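Local structure of sulfur oxidation protein soxB (Thermus thermophilus, 2WDD) at residues 132-137 with 147-152; 158-163 with 178-183; 406-411 with 422-427. The protein probably hydrolyses the sulfur-sulfur bond of cysteine S-thiosulfonate groups in the sulfur oxidation pathway, using a pair of manganese ions. All blocks are in the same frame, centred on the assembly; numbering follows the deposited sequence.

Contact 1: 132-137 with 147-152; sequences DTWTNS and AVVRWQ. With MN (manganese (II) ion), chain G; MN (manganese (II) ion), chain H.
The indole of Trp134 lies over Val149, whose CG2 methyl sits under its five-membered ring in a CH-pi contact. Val149 CG2 is 3.6 Å from the centroid of the Trp134 five-membered ring and 21° off the ring normal. This packing backs the loop that carries a ligand of the two-manganese centre, in a protein of the 5'-nucleotidase family. The loop 132-137 follows strand 124-129 and packs against helix 146-155.

At its edge the indole meets Gln152. Trp134 NE1 donates to Gln152 OE1 at 2.8 Å, with the acceptor close to the ring plane. The donor stands above the amide plane, and amide and indole are almost perpendicular, 89° apart. CG of Gln152 is anti to its carbonyl carbon (chi1 -76°) and the chain runs extended beyond it, which carries the amide out from the helix to the indole N-H. The bond and the methyl together probably help to fix the rotation of the buried ring. Leu176 and Leu177 of helix 170-179 also touch the indole.

Val148 spreads its two methyls along the loop backbone. Val148 CG1 lies 3.4 Å from Thr133 O, and Val148 CG2 lies 3.7 Å from Trp134 O. CG1 also meets Thr133 CG2, a methyl that reaches the edge of the Trp151 ring. The hydroxyl of Thr133 has its main partner in Asp129.

Asp132 faces the metals, and its OD1 accepts a hydrogen bond from Trp164 N. Asp132 OD2 bridges both manganese ions, at 2.2 Å from each, and water 1 bridges the same pair.

Contact 2: 158-163 with 178-183; sequences DHMVSH and GLFRGE. With MN (manganese (II) ion), chain H.
The Phe180 ring is covered on both faces. Over one lies Met160 SD, 4.2 Å from the Phe180 ring centroid and shifted toward the rim, a Met-aromatic contact. Over the centre of the other lies Gly182 N of the same segment, 3.6 Å above the Phe180 plane. The backbone carbon of His159 approaches the ring at its edge. The His159 ring is met at its own edge by the carbonyl of Glu183.

CG of Met160 sits between backbone N and carbonyl carbon (chi1 88°), and the chain bends at chi3, which brings the sulfur over the phenyl. Met160 CG also touches Phe180 CE2 at 4.0 Å. Gly182 fits tightly here: a CB on it would run into Phe180 CZ.

Two hydrogen bonds cross the contact, one between backbones and one from a side chain. Glu183 N donates to Asp158 O at 2.9 Å, almost straight at 177°. His159 ND1 donates to Glu183 O at 2.9 Å, with the oxygen in the plane of the imidazole. His159 CA makes a CA-H...O contact to the same oxygen. The imidazole and the Glu183 side chain run side by side and point the same way, with His159 CE1 3.5 Å from Glu183 OE2. Beyond the contact, His159 NE2 bonds His205, and Glu183 OE1 forms a salt bridge with Arg203.

Farther along, His163 ND1 binds one manganese at 2.2 Å, and its NE2 bonds His226. The contact closes the beta-alpha-beta unit of strand 159-160, helix 170-179 and strand 183-184. Strand 124-129 lies on the other side of strand 159-160, and Gln152 of helix 146-155 packs on both Met160 and Phe180.

Contact 3: 406-411 with 422-427; sequences WGTTIL and YAYTGF. With TBU (tertiary-butyl alcohol), chain D.
Trp406 presents the edge of its six-membered ring to the face of Phe427, an edge-to-face pair with centroids 4.8 Å apart and planes at 58°. Its CG sits between backbone N and carbonyl carbon (chi1 44°), which turns the indole to the helix. Another part of its rim meets the backbone of helix 418-425: Trp406 CE3 lies 3.1 Å from Ala423 O, near the indole plane. Gly407 CA, at backbone angles that call for glycine, adds a CA-H...O contact to the same oxygen.

Thr408 lies across Tyr424, with Thr408 CG2 over the ring face, 3.8 Å from the Tyr424 centroid. Tyr424 OH gives a weak hydrogen bond to Thr408 O at 2.8 Å, and Ile410 CG1 touches Tyr424 OH. A leucine in place of Tyr424 would probably leave the Thr408 carbonyl without this donor and Thr408 CG2 without its ring face.

Water 2 donates to Trp406 O and Tyr424 O. Further out, Thr408 OG1 bonds His44, Trp381 stacks on Tyr424, and His38 stacks on Trp406. The loop thus sets Trp406 beside His38, a manganese ligand, with side-chain atoms about 3 Å from a bound sulfate, consistent with a 5'-nucleotidase-type C-terminal domain lining the metal site.

In the fold
The contacts follow one another along the chain, each closing before the next opens. Contacts 1 and 2 are neighbours, with centres 11 Å apart. Helix 146-155 leads directly into strand 159-160, and the two contacts share the manganese of chain H and water 1. They also touch where Val149 packs against Phe180 and Asp132 against His163. Contact 3 belongs to the 5'-nucleotidase C-terminal domain. Its centre is about 15 Å from that of contact 1 and about 24 Å from that of contact 2, which it does not touch. Asn136 joins it to contact 1, by a probable hydrogen bond from ND2 to Gly426 O and packing on Trp406. Loops from distant parts of the sequence thus converge around the two manganese ions.

Contact 1: 132-137 with 147-152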
loop_
_atom_site.group_PDB
_atom_site.type_symbol
_atom_site.label_atom_id
_atom_site.label_comp_id
_atom_site.label_asym_id
_atom_site.label_seq_id
_atom_site.Cartn_x
_atom_site.Cartn_y
_atom_site.Cartn_z
ATOM N N ASP A 132 -4.510 6.389 1.937
ATOM C CA ASP A 132 -4.909 5.054 1.464
ATOM C C ASP A 132 -5.576 4.379 2.644
ATOM O O ASP A 132 -5.287 3.232 2.981
ATOM C CB ASP A 132 -3.732 4.223 0.958
ATOM C CG ASP A 132 -3.404 4.516 -0.490
ATOM O OD1 ASP A 132 -4.090 5.367 -1.095
ATOM O OD2 ASP A 132 -2.470 3.899 -1.029
ATOM N N THR A 133 -6.460 5.129 3.294
ATOM C CA THR A 133 -7.133 4.659 4.483
ATOM C C THR A 133 -8.577 4.248 4.216
ATOM O O THR A 133 -9.043 3.233 4.724
ATOM C CB THR A 133 -7.136 5.779 5.548
ATOM O OG1 THR A 133 -5.806 6.286 5.707
ATOM C CG2 THR A 133 -7.676 5.271 6.888
ATOM N N TRP A 134 -9.293 5.098 3.492
ATOM C CA TRP A 134 -10.738 4.964 3.340
ATOM C C TRP A 134 -11.288 3.870 2.462
ATOM O O TRP A 134 -12.498 3.597 2.499
ATOM C CB TRP A 134 -11.328 6.276 2.818
ATOM C CG TRP A 134 -11.147 7.471 3.711
ATOM C CD1 TRP A 134 -10.718 7.489 5.016
ATOM C CD2 TRP A 134 -11.499 8.814 3.383
ATOM N NE1 TRP A 134 -10.746 8.778 5.502
ATOM C CE2 TRP A 134 -11.226 9.610 4.520
ATOM C CE3 TRP A 134 -11.962 9.434 2.220
ATOM C CZ2 TRP A 134 -11.396 10.994 4.515
ATOM C CZ3 TRP A 134 -12.153 10.806 2.222
ATOM C CH2 TRP A 134 -11.875 11.569 3.369
ATOM N N THR A 135 -10.429 3.314 1.615
ATOM C CA THR A 135 -10.864 2.404 0.573
ATOM C C THR A 135 -10.346 0.988 0.677
ATOM O O THR A 135 -9.488 0.674 1.512
ATOM C CB THR A 135 -10.434 3.003 -0.789
ATOM O OG1 THR A 135 -9.026 3.295 -0.753
ATOM C CG2 THR A 135 -11.188 4.307 -1.057
ATOM N N ASN A 136 -10.862 0.148 -0.222
ATOM C CA ASN A 136 -10.359 -1.214 -0.432
ATOM C C ASN A 136 -10.605 -2.252 0.655
ATOM O O ASN A 136 -9.713 -3.021 1.011
ATOM C CB ASN A 136 -8.888 -1.170 -0.837
ATOM C CG ASN A 136 -8.601 -0.042 -1.805
ATOM O OD1 ASN A 136 -7.819 0.860 -1.512
ATOM N ND2 ASN A 136 -9.263 -0.071 -2.956
ATOM N N SER A 137 -11.838 -2.313 1.145
ATOM C CA SER A 137 -12.191 -3.306 2.146
ATOM C C SER A 137 -13.693 -3.477 2.113
ATOM O O SER A 137 -14.391 -2.675 1.512
ATOM C CB SER A 137 -11.758 -2.857 3.542
ATOM O OG SER A 137 -12.608 -1.820 4.026
ATOM N N ALA A 147 -17.701 4.394 7.103
ATOM C CA ALA A 147 -17.360 3.681 8.328
ATOM C C ALA A 147 -15.884 3.863 8.711
ATOM O O ALA A 147 -15.533 3.907 9.890
ATOM C CB ALA A 147 -17.713 2.207 8.206
ATOM N N VAL A 148 -15.015 3.948 7.709
ATOM C CA VAL A 148 -13.600 4.159 7.991
ATOM C C VAL A 148 -13.367 5.538 8.614
ATOM O O VAL A 148 -12.568 5.674 9.544
ATOM C CB VAL A 148 -12.739 3.983 6.734
ATOM C CG1 VAL A 148 -11.249 4.100 7.095
ATOM C CG2 VAL A 148 -13.047 2.663 6.052
ATOM N N VAL A 149 -14.048 6.556 8.090
ATOM C CA VAL A 149 -13.918 7.919 8.613
ATOM C C VAL A 149 -14.437 7.952 10.044
ATOM O O VAL A 149 -13.826 8.563 10.927
ATOM C CB VAL A 149 -14.670 8.944 7.738
ATOM C CG1 VAL A 149 -14.582 10.336 8.369
ATOM C CG2 VAL A 149 -14.114 8.954 6.313
ATOM N N ARG A 150 -15.562 7.291 10.280
ATOM C CA ARG A 150 -16.108 7.253 11.633
ATOM C C ARG A 150 -15.120 6.597 12.583
ATOM O O ARG A 150 -14.985 7.014 13.732
ATOM C CB ARG A 150 -17.474 6.562 11.675
ATOM C CG ARG A 150 -18.560 7.383 10.990
ATOM C CD ARG A 150 -19.972 6.880 11.270
ATOM N NE ARG A 150 -20.971 7.715 10.597
ATOM C CZ ARG A 150 -21.394 8.895 11.048
ATOM N NH1 ARG A 150 -20.938 9.376 12.196
ATOM N NH2 ARG A 150 -22.283 9.595 10.355
ATOM N N TRP A 151 -14.385 5.604 12.091
ATOM C CA TRP A 151 -13.366 4.981 12.917
ATOM C C TRP A 151 -12.218 5.960 13.196
ATOM O O TRP A 151 -11.752 6.077 14.336
ATOM C CB TRP A 151 -12.837 3.686 12.297
ATOM C CG TRP A 151 -11.561 3.300 12.943
ATOM C CD1 TRP A 151 -11.403 2.827 14.219
ATOM C CD2 TRP A 151 -10.243 3.515 12.430
ATOM N NE1 TRP A 151 -10.072 2.682 14.505
ATOM C CE2 TRP A 151 -9.335 3.120 13.433
ATOM C CE3 TRP A 151 -9.739 4.002 11.219
ATOM C CZ2 TRP A 151 -7.951 3.168 13.252
ATOM C CZ3 TRP A 151 -8.365 4.054 11.044
ATOM C CH2 TRP A 151 -7.489 3.649 12.060
ATOM N N GLN A 152 -11.772 6.691 12.174
ATOM C CA GLN A 152 -10.700 7.662 12.392
ATOM C C GLN A 152 -11.115 8.627 13.502
ATOM O O GLN A 152 -10.302 9.024 14.342
ATOM C CB GLN A 152 -10.412 8.460 11.121
ATOM C CG GLN A 152 -9.620 7.727 10.044
ATOM C CD GLN A 152 -9.515 8.565 8.783
ATOM O OE1 GLN A 152 -10.526 9.022 8.252
ATOM N NE2 GLN A 152 -8.295 8.823 8.330
HETATM MN MN MN G . -1.427 2.056 -0.425
HETATM MN MN MN H . -0.950 4.796 -2.424
HETATM O O HOH W 1 -0.275 2.845 -1.968
#

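Contact 2: 158-163 with 178-183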
loop_
_atom_site.group_PDB
_atom_site.type_symbol
_atom_site.label_atom_id
_atom_site.label_comp_id
_atom_site.label_asym_id
_atom_site.label_seq_id
_atom_site.Cartn_x
_atom_site.Cartn_y
_atom_site.Cartn_z
ATOM N N ASP A 158 -5.251 13.266 13.885
ATOM C CA ASP A 158 -5.027 14.703 13.751
ATOM C C ASP A 158 -4.901 15.182 12.312
ATOM O O ASP A 158 -5.385 16.261 11.964
ATOM C CB ASP A 158 -3.789 15.117 14.526
ATOM C CG ASP A 158 -3.963 14.948 16.011
ATOM O OD1 ASP A 158 -4.869 15.593 16.583
ATOM O OD2 ASP A 158 -3.253 14.116 16.598
ATOM N N HIS A 159 -4.213 14.405 11.484
ATOM C CA HIS A 159 -4.035 14.767 10.082
ATOM C C HIS A 159 -4.031 13.529 9.209
ATOM O O HIS A 159 -3.690 12.438 9.665
ATOM C CB HIS A 159 -2.689 15.453 9.856
ATOM C CG HIS A 159 -2.553 16.774 10.545
ATOM N ND1 HIS A 159 -3.371 17.847 10.258
ATOM C CD2 HIS A 159 -1.663 17.211 11.468
ATOM C CE1 HIS A 159 -3.005 18.883 10.997
ATOM N NE2 HIS A 159 -1.967 18.526 11.731
ATOM N N MET A 160 -4.367 13.721 7.936
ATOM C CA MET A 160 -4.238 12.660 6.951
ATOM C C MET A 160 -3.938 13.300 5.607
ATOM O O MET A 160 -4.169 14.509 5.399
ATOM C CB MET A 160 -5.487 11.782 6.854
ATOM C CG MET A 160 -6.540 12.282 5.876
ATOM S SD MET A 160 -7.980 11.123 5.750
ATOM C CE MET A 160 -7.336 9.900 4.566
ATOM N N VAL A 161 -3.356 12.499 4.717
ATOM C CA VAL A 161 -3.132 12.874 3.334
ATOM C C VAL A 161 -3.866 11.826 2.485
ATOM O O VAL A 161 -4.620 11.006 3.034
ATOM C CB VAL A 161 -1.655 13.066 2.967
ATOM C CG1 VAL A 161 -1.073 14.236 3.771
ATOM C CG2 VAL A 161 -0.844 11.794 3.192
ATOM N N SER A 162 -3.670 11.846 1.170
ATOM C CA SER A 162 -4.487 10.960 0.349
ATOM C C SER A 162 -3.889 10.376 -0.919
ATOM O O SER A 162 -2.887 10.842 -1.440
ATOM C CB SER A 162 -5.736 11.741 -0.065
ATOM O OG SER A 162 -5.395 12.709 -1.054
ATOM N N HIS A 163 -4.591 9.362 -1.418
ATOM C CA HIS A 163 -4.317 8.730 -2.694
ATOM C C HIS A 163 -5.579 7.995 -3.161
ATOM O O HIS A 163 -6.401 8.577 -3.892
ATOM C CB HIS A 163 -3.101 7.810 -2.672
ATOM C CG HIS A 163 -2.966 6.975 -3.913
ATOM N ND1 HIS A 163 -2.167 5.855 -3.971
ATOM C CD2 HIS A 163 -3.571 7.069 -5.124
ATOM C CE1 HIS A 163 -2.271 5.301 -5.168
ATOM N NE2 HIS A 163 -3.124 6.014 -5.885
ATOM N N GLY A 178 -16.134 16.408 5.444
ATOM C CA GLY A 178 -17.005 17.130 6.353
ATOM C C GLY A 178 -17.149 16.345 7.644
ATOM O O GLY A 178 -17.241 16.918 8.734
ATOM N N LEU A 179 -17.174 15.022 7.522
ATOM C CA LEU A 179 -17.311 14.145 8.673
ATOM C C LEU A 179 -15.992 13.978 9.439
ATOM O O LEU A 179 -15.986 13.910 10.658
ATOM C CB LEU A 179 -17.857 12.777 8.240
ATOM C CG LEU A 179 -18.003 11.691 9.312
ATOM C CD1 LEU A 179 -19.074 12.093 10.343
ATOM C CD2 LEU A 179 -18.360 10.357 8.657
ATOM N N PHE A 180 -14.889 13.881 8.704
ATOM C CA PHE A 180 -13.548 13.736 9.281
ATOM C C PHE A 180 -13.224 14.876 10.259
ATOM O O PHE A 180 -13.216 16.039 9.877
ATOM C CB PHE A 180 -12.540 13.707 8.123
ATOM C CG PHE A 180 -11.109 13.485 8.545
ATOM C CD1 PHE A 180 -10.755 12.383 9.300
ATOM C CD2 PHE A 180 -10.116 14.381 8.159
ATOM C CE1 PHE A 180 -9.429 12.173 9.664
ATOM C CE2 PHE A 180 -8.797 14.181 8.523
ATOM C CZ PHE A 180 -8.452 13.077 9.269
ATOM N N ARG A 181 -12.945 14.533 11.517
ATOM C CA ARG A 181 -12.667 15.552 12.533
ATOM C C ARG A 181 -11.218 16.022 12.557
ATOM O O ARG A 181 -10.896 17.047 13.151
ATOM C CB ARG A 181 -13.132 15.091 13.912
ATOM C CG ARG A 181 -14.653 14.977 14.022
ATOM C CD ARG A 181 -15.076 14.261 15.294
ATOM N NE ARG A 181 -14.484 14.868 16.483
ATOM C CZ ARG A 181 -14.987 15.926 17.107
ATOM N NH1 ARG A 181 -16.098 16.494 16.658
ATOM N NH2 ARG A 181 -14.380 16.417 18.181
ATOM N N GLY A 182 -10.341 15.285 11.888
ATOM C CA GLY A 182 -8.956 15.690 11.798
ATOM C C GLY A 182 -8.858 16.774 10.745
ATOM O O GLY A 182 -9.879 17.204 10.182
ATOM N N GLU A 183 -7.637 17.226 10.479
ATOM C CA GLU A 183 -7.394 18.243 9.471
ATOM C C GLU A 183 -6.654 17.655 8.273
ATOM O O GLU A 183 -5.506 17.234 8.388
ATOM C CB GLU A 183 -6.614 19.437 10.034
ATOM C CG GLU A 183 -6.345 20.465 8.954
ATOM C CD GLU A 183 -5.648 21.704 9.450
ATOM O OE1 GLU A 183 -5.646 22.695 8.701
ATOM O OE2 GLU A 183 -5.090 21.682 10.564
HETATM MN MN MN H . -0.950 4.796 -2.424
HETATM O O HOH W 1 -0.275 2.845 -1.968
#

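Contact 3: 406-411 with 422-427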
loop_
_atom_site.group_PDB
_atom_site.type_symbol
_atom_site.label_atom_id
_atom_site.label_comp_id
_atom_site.label_asym_id
_atom_site.label_seq_id
_atom_site.Cartn_x
_atom_site.Cartn_y
_atom_site.Cartn_z
ATOM N N TRP A 406 -1.822 -3.296 -2.014
ATOM C CA TRP A 406 -2.794 -3.599 -0.967
ATOM C C TRP A 406 -3.358 -5.022 -1.149
ATOM O O TRP A 406 -3.266 -5.614 -2.226
ATOM C CB TRP A 406 -3.933 -2.583 -0.921
ATOM C CG TRP A 406 -4.517 -2.167 -2.245
ATOM C CD1 TRP A 406 -4.136 -1.087 -3.001
ATOM C CD2 TRP A 406 -5.725 -2.665 -2.847
ATOM N NE1 TRP A 406 -4.996 -0.920 -4.062
ATOM C CE2 TRP A 406 -5.984 -1.872 -3.990
ATOM C CE3 TRP A 406 -6.604 -3.708 -2.537
ATOM C CZ2 TRP A 406 -7.077 -2.107 -4.831
ATOM C CZ3 TRP A 406 -7.679 -3.946 -3.373
ATOM C CH2 TRP A 406 -7.910 -3.142 -4.506
ATOM N N GLY A 407 -3.901 -5.582 -0.074
ATOM C CA GLY A 407 -4.392 -6.945 -0.120
ATOM C C GLY A 407 -4.312 -7.578 1.259
ATOM O O GLY A 407 -4.330 -6.891 2.282
ATOM N N THR A 408 -4.231 -8.902 1.285
ATOM C CA THR A 408 -4.201 -9.638 2.539
ATOM C C THR A 408 -3.513 -10.961 2.247
ATOM O O THR A 408 -3.150 -11.232 1.097
ATOM C CB THR A 408 -5.639 -9.778 3.089
ATOM O OG1 THR A 408 -5.619 -10.231 4.446
ATOM C CG2 THR A 408 -6.444 -10.747 2.243
ATOM N N THR A 409 -3.313 -11.777 3.269
ATOM C CA THR A 409 -2.634 -13.050 3.087
ATOM C C THR A 409 -3.480 -14.163 3.703
ATOM O O THR A 409 -3.875 -14.060 4.855
ATOM C CB THR A 409 -1.230 -13.008 3.745
ATOM O OG1 THR A 409 -0.471 -11.906 3.222
ATOM C CG2 THR A 409 -0.478 -14.299 3.493
ATOM N N ILE A 410 -3.744 -15.219 2.938
ATOM C CA ILE A 410 -4.539 -16.359 3.425
ATOM C C ILE A 410 -3.601 -17.491 3.817
ATOM O O ILE A 410 -2.766 -17.920 3.027
ATOM C CB ILE A 410 -5.515 -16.847 2.338
ATOM C CG1 ILE A 410 -6.292 -15.670 1.757
ATOM C CG2 ILE A 410 -6.463 -17.906 2.898
ATOM C CD1 ILE A 410 -7.080 -14.944 2.788
ATOM N N LEU A 411 -3.745 -17.987 5.039
ATOM C CA LEU A 411 -2.868 -19.050 5.522
ATOM C C LEU A 411 -3.338 -20.410 5.037
ATOM O O LEU A 411 -4.512 -20.595 4.706
ATOM C CB LEU A 411 -2.849 -19.060 7.050
ATOM C CG LEU A 411 -2.352 -17.800 7.763
ATOM C CD1 LEU A 411 -2.327 -18.058 9.287
ATOM C CD2 LEU A 411 -0.962 -17.450 7.247
ATOM N N TYR A 422 -12.867 -8.589 -1.045
ATOM C CA TYR A 422 -12.881 -7.127 -1.086
ATOM C C TYR A 422 -11.513 -6.556 -0.698
ATOM O O TYR A 422 -11.080 -5.549 -1.256
ATOM C CB TYR A 422 -13.963 -6.554 -0.177
ATOM C CG TYR A 422 -15.390 -6.894 -0.581
ATOM C CD1 TYR A 422 -15.809 -6.793 -1.900
ATOM C CD2 TYR A 422 -16.317 -7.295 0.379
ATOM C CE1 TYR A 422 -17.116 -7.118 -2.262
ATOM C CE2 TYR A 422 -17.627 -7.611 0.027
ATOM C CZ TYR A 422 -18.013 -7.515 -1.289
ATOM O OH TYR A 422 -19.310 -7.824 -1.634
ATOM N N ALA A 423 -10.808 -7.222 0.212
ATOM C CA ALA A 423 -9.452 -6.782 0.569
ATOM C C ALA A 423 -8.493 -6.894 -0.625
ATOM O O ALA A 423 -7.552 -6.116 -0.752
ATOM C CB ALA A 423 -8.912 -7.597 1.732
ATOM N N TYR A 424 -8.719 -7.891 -1.477
ATOM C CA TYR A 424 -7.868 -8.114 -2.634
ATOM C C TYR A 424 -8.317 -7.376 -3.888
ATOM O O TYR A 424 -7.496 -7.069 -4.760
ATOM C CB TYR A 424 -7.889 -9.600 -2.994
ATOM C CG TYR A 424 -7.027 -10.505 -2.149
ATOM C CD1 TYR A 424 -5.642 -10.343 -2.103
ATOM C CD2 TYR A 424 -7.580 -11.645 -1.556
ATOM C CE1 TYR A 424 -4.834 -11.262 -1.415
ATOM C CE2 TYR A 424 -6.790 -12.571 -0.873
ATOM C CZ TYR A 424 -5.420 -12.368 -0.791
ATOM O OH TYR A 424 -4.642 -13.295 -0.120
ATOM N N THR A 425 -9.633 -7.222 -4.057
ATOM C CA THR A 425 -10.162 -6.702 -5.314
ATOM C C THR A 425 -11.208 -5.610 -5.161
ATOM O O THR A 425 -11.966 -5.334 -6.108
ATOM C CB THR A 425 -10.752 -7.848 -6.185
ATOM O OG1 THR A 425 -11.909 -8.405 -5.541
ATOM C CG2 THR A 425 -9.727 -8.955 -6.443
ATOM N N GLY A 426 -11.251 -5.000 -3.981
ATOM C CA GLY A 426 -12.211 -3.960 -3.667
ATOM C C GLY A 426 -11.946 -2.609 -4.301
ATOM O O GLY A 426 -11.853 -1.594 -3.596
ATOM N N PHE A 427 -11.787 -2.592 -5.622
ATOM C CA PHE A 427 -11.677 -1.342 -6.380
ATOM C C PHE A 427 -13.095 -0.792 -6.492
ATOM O O PHE A 427 -14.046 -1.560 -6.629
ATOM C CB PHE A 427 -11.261 -1.628 -7.833
ATOM C CG PHE A 427 -9.880 -2.196 -7.981
ATOM C CD1 PHE A 427 -8.815 -1.377 -8.348
ATOM C CD2 PHE A 427 -9.654 -3.557 -7.821
ATOM C CE1 PHE A 427 -7.526 -1.901 -8.524
ATOM C CE2 PHE A 427 -8.371 -4.088 -7.975
ATOM C CZ PHE A 427 -7.306 -3.258 -8.292
HETATM O O TBU D . -19.780 -4.372 -2.902
HETATM C C TBU D . -21.004 -3.642 -2.983
HETATM C C1 TBU D . -22.189 -4.578 -2.845
HETATM C C2 TBU D . -21.035 -2.614 -1.853
HETATM C C3 TBU D . -21.095 -2.952 -4.346
HETATM O O HOH W 2 -4.729 -7.192 -4.040
#